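Local coordinates for genome polyprotein (Chicken sicinivirus JSY, PDB 6QWT) that probably copies the viral RNA genome as the RNA-dependent RNA polymerase (3Dpol) domain of the polyprotein, at residues 62-67 / 241-245. Sequence-based numbering, arbitrary orientation.
Sequences DIDEPW and IPSVV
The N-terminal end of helix 243-256, which follows strand 230-235 and the short helix 237-240 in the polymerase's catalytic region, is held by the loop between helices 50-54 and 70-81, a worked example of a helix start gripped by a carboxylate remote in sequence. Pro242 holds the N-cap position but has no side-chain acceptor, and Asp62 supplies one. With CG anti to the backbone N (chi1 -178°), the Asp62 carboxylate swings toward Ser243. OD1 accepts from Ser243 N through its syn lone pair at 2.9 Å, a fairly straight bond (157°). OD2 receives Ser243 OG at 3.0 Å, tilted 31° from the carboxylate plane. A water sits between Asp62 OD1 and Ile241 O, within hydrogen-bonding distance of both, while Lys290 forms salt bridges with Asp62 and Asp64. One residue on, Val244 N makes a weak bond to Ile63 O at 3.4 Å.

Beside this polar end, Trp67 presents CH2 at the ring edge to Pro242 CG, 3.5 Å away, and its NE1 is hydrogen-bonded to Ser314 OG. Val244 CG2 packs against Pro66 CD at 3.8 Å, and Ile63 CB meets Pro242 CB. Two bonds thus fix the rotation of the carboxylate, whose negative charge is probably offset in part by Lys290 and by the helix dipole.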
ATOM      1  N   ASP A  62      17.879  -6.843  11.608  1.00 34.08           N
ATOM      2  CA  ASP A  62      17.976  -6.594  10.177  1.00 34.66           C
ATOM      3  C   ASP A  62      18.952  -7.588   9.564  1.00 33.92           C
ATOM      4  O   ASP A  62      19.892  -8.042  10.220  1.00 40.22           O
ATOM      5  CB  ASP A  62      18.436  -5.156   9.894  1.00 32.10           C
ATOM      6  CG  ASP A  62      18.511  -4.850   8.410  1.00 31.32           C
ATOM      7  OD1 ASP A  62      17.554  -5.191   7.685  1.00 27.23           O
ATOM      8  OD2 ASP A  62      19.522  -4.262   7.971  1.00 28.92           O
ATOM      9  N   ILE A  63      18.727  -7.931   8.300  1.00 32.32           N
ATOM     10  CA  ILE A  63      19.597  -8.852   7.577  1.00 34.94           C
ATOM     11  C   ILE A  63      20.392  -8.051   6.555  1.00 34.01           C
ATOM     12  O   ILE A  63      19.816  -7.358   5.707  1.00 34.72           O
ATOM     13  CB  ILE A  63      18.797  -9.982   6.915  1.00 30.13           C
ATOM     14  CG1 ILE A  63      18.047 -10.782   7.984  1.00 32.71           C
ATOM     15  CG2 ILE A  63      19.726 -10.892   6.123  1.00 29.28           C
ATOM     16  CD1 ILE A  63      17.023 -11.749   7.431  1.00 33.35           C
ATOM     17  N   ASP A  64      21.719  -8.139   6.648  1.00 32.61           N
ATOM     18  CA  ASP A  64      22.627  -7.405   5.776  1.00 35.19           C
ATOM     19  C   ASP A  64      23.207  -8.252   4.657  1.00 36.02           C
ATOM     20  O   ASP A  64      23.604  -7.704   3.626  1.00 37.63           O
ATOM     21  CB  ASP A  64      23.782  -6.819   6.594  1.00 36.41           C
ATOM     22  CG  ASP A  64      23.443  -5.480   7.198  1.00 43.86           C
ATOM     23  OD1 ASP A  64      22.924  -4.613   6.461  1.00 53.13           O
ATOM     24  OD2 ASP A  64      23.686  -5.297   8.409  1.00 43.51           O
ATOM     25  N   GLU A  65      23.284  -9.565   4.840  1.00 33.13           N
ATOM     26  CA  GLU A  65      23.901 -10.404   3.831  1.00 33.25           C
ATOM     27  C   GLU A  65      22.853 -11.222   3.091  1.00 29.14           C
ATOM     28  O   GLU A  65      21.884 -11.688   3.702  1.00 26.42           O
ATOM     29  CB  GLU A  65      24.934 -11.345   4.460  1.00 32.46           C
ATOM     30  CG  GLU A  65      25.943 -10.630   5.349  1.00 43.39           C
ATOM     31  CD  GLU A  65      26.766  -9.605   4.589  1.00 49.16           C
ATOM     32  OE1 GLU A  65      27.008  -9.811   3.378  1.00 56.05           O
ATOM     33  OE2 GLU A  65      27.166  -8.591   5.203  1.00 53.25           O
ATOM     34  N   PRO A  66      23.015 -11.415   1.785  1.00 24.68           N
ATOM     35  CA  PRO A  66      22.006 -12.162   1.027  1.00 29.09           C
ATOM     36  C   PRO A  66      22.043 -13.645   1.359  1.00 26.80           C
ATOM     37  O   PRO A  66      23.112 -14.235   1.535  1.00 27.01           O
ATOM     38  CB  PRO A  66      22.401 -11.906  -0.431  1.00 26.12           C
ATOM     39  CG  PRO A  66      23.869 -11.656  -0.376  1.00 27.43           C
ATOM     40  CD  PRO A  66      24.116 -10.941   0.928  1.00 26.80           C
ATOM     41  N   TRP A  67      20.859 -14.243   1.449  1.00 22.32           N
ATOM     42  CA  TRP A  67      20.782 -15.688   1.559  1.00 26.43           C
ATOM     43  C   TRP A  67      21.034 -16.313   0.186  1.00 23.59           C
ATOM     44  O   TRP A  67      20.903 -15.642  -0.840  1.00 20.21           O
ATOM     45  CB  TRP A  67      19.430 -16.112   2.135  1.00 25.03           C
ATOM     46  CG  TRP A  67      18.225 -15.394   1.610  1.00 24.18           C
ATOM     47  CD1 TRP A  67      17.363 -15.835   0.642  1.00 24.36           C
ATOM     48  CD2 TRP A  67      17.714 -14.130   2.052  1.00 23.56           C
ATOM     49  NE1 TRP A  67      16.359 -14.916   0.444  1.00 21.34           N
ATOM     50  CE2 TRP A  67      16.552 -13.861   1.297  1.00 25.24           C
ATOM     51  CE3 TRP A  67      18.131 -13.194   3.005  1.00 23.05           C
ATOM     52  CZ2 TRP A  67      15.805 -12.695   1.468  1.00 23.76           C
ATOM     53  CZ3 TRP A  67      17.388 -12.039   3.170  1.00 21.58           C
ATOM     54  CH2 TRP A  67      16.240 -11.801   2.408  1.00 22.06           C
ATOM     55  N   ILE A 241      11.270  -6.342   6.305  1.00 25.37           N
ATOM     56  CA  ILE A 241      11.992  -6.325   5.035  1.00 29.85           C
ATOM     57  C   ILE A 241      13.466  -6.058   5.314  1.00 28.22           C
ATOM     58  O   ILE A 241      13.806  -5.039   5.935  1.00 25.21           O
ATOM     59  CB  ILE A 241      11.419  -5.280   4.069  1.00 26.65           C
ATOM     60  CG1 ILE A 241      10.088  -5.757   3.488  1.00 23.52           C
ATOM     61  CG2 ILE A 241      12.410  -5.005   2.949  1.00 26.37           C
ATOM     62  CD1 ILE A 241       9.287  -4.643   2.856  1.00 23.17           C
ATOM     63  N   PRO A 242      14.366  -6.935   4.888  1.00 27.48           N
ATOM     64  CA  PRO A 242      15.788  -6.726   5.165  1.00 29.31           C
ATOM     65  C   PRO A 242      16.418  -5.709   4.226  1.00 27.55           C
ATOM     66  O   PRO A 242      16.011  -5.551   3.072  1.00 22.67           O
ATOM     67  CB  PRO A 242      16.393  -8.121   4.961  1.00 26.81           C
ATOM     68  CG  PRO A 242      15.477  -8.788   4.013  1.00 25.86           C
ATOM     69  CD  PRO A 242      14.102  -8.252   4.286  1.00 24.31           C
ATOM     70  N   SER A 243      17.433  -5.018   4.752  1.00 22.74           N
ATOM     71  CA  SER A 243      18.143  -4.007   3.978  1.00 27.60           C
ATOM     72  C   SER A 243      18.693  -4.579   2.678  1.00 23.11           C
ATOM     73  O   SER A 243      18.695  -3.899   1.644  1.00 25.41           O
ATOM     74  CB  SER A 243      19.287  -3.422   4.810  1.00 22.61           C
ATOM     75  OG  SER A 243      18.819  -2.414   5.682  1.00 34.76           O
ATOM     76  N   VAL A 244      19.165  -5.826   2.715  1.00 21.12           N
ATOM     77  CA  VAL A 244      19.897  -6.386   1.585  1.00 23.47           C
ATOM     78  C   VAL A 244      19.023  -6.463   0.337  1.00 22.89           C
ATOM     79  O   VAL A 244      19.521  -6.309  -0.785  1.00 22.40           O
ATOM     80  CB  VAL A 244      20.482  -7.761   1.979  1.00 24.01           C
ATOM     81  CG1 VAL A 244      19.370  -8.761   2.276  1.00 23.08           C
ATOM     82  CG2 VAL A 244      21.433  -8.276   0.905  1.00 21.51           C
ATOM     83  N   VAL A 245      17.714  -6.669   0.501  1.00 19.95           N
ATOM     84  CA  VAL A 245      16.830  -6.745  -0.661  1.00 20.37           C
ATOM     85  C   VAL A 245      16.725  -5.384  -1.342  1.00 23.98           C
ATOM     86  O   VAL A 245      16.846  -5.274  -2.570  1.00 19.34           O
ATOM     87  CB  VAL A 245      15.446  -7.284  -0.253  1.00 21.11           C
ATOM     88  CG1 VAL A 245      14.533  -7.361  -1.467  1.00 20.67           C
ATOM     89  CG2 VAL A 245      15.576  -8.652   0.397  1.00 18.97           C
TER
HETATM   90  O   HOH W   1      14.806  -5.473   8.393  1.00 21.35           O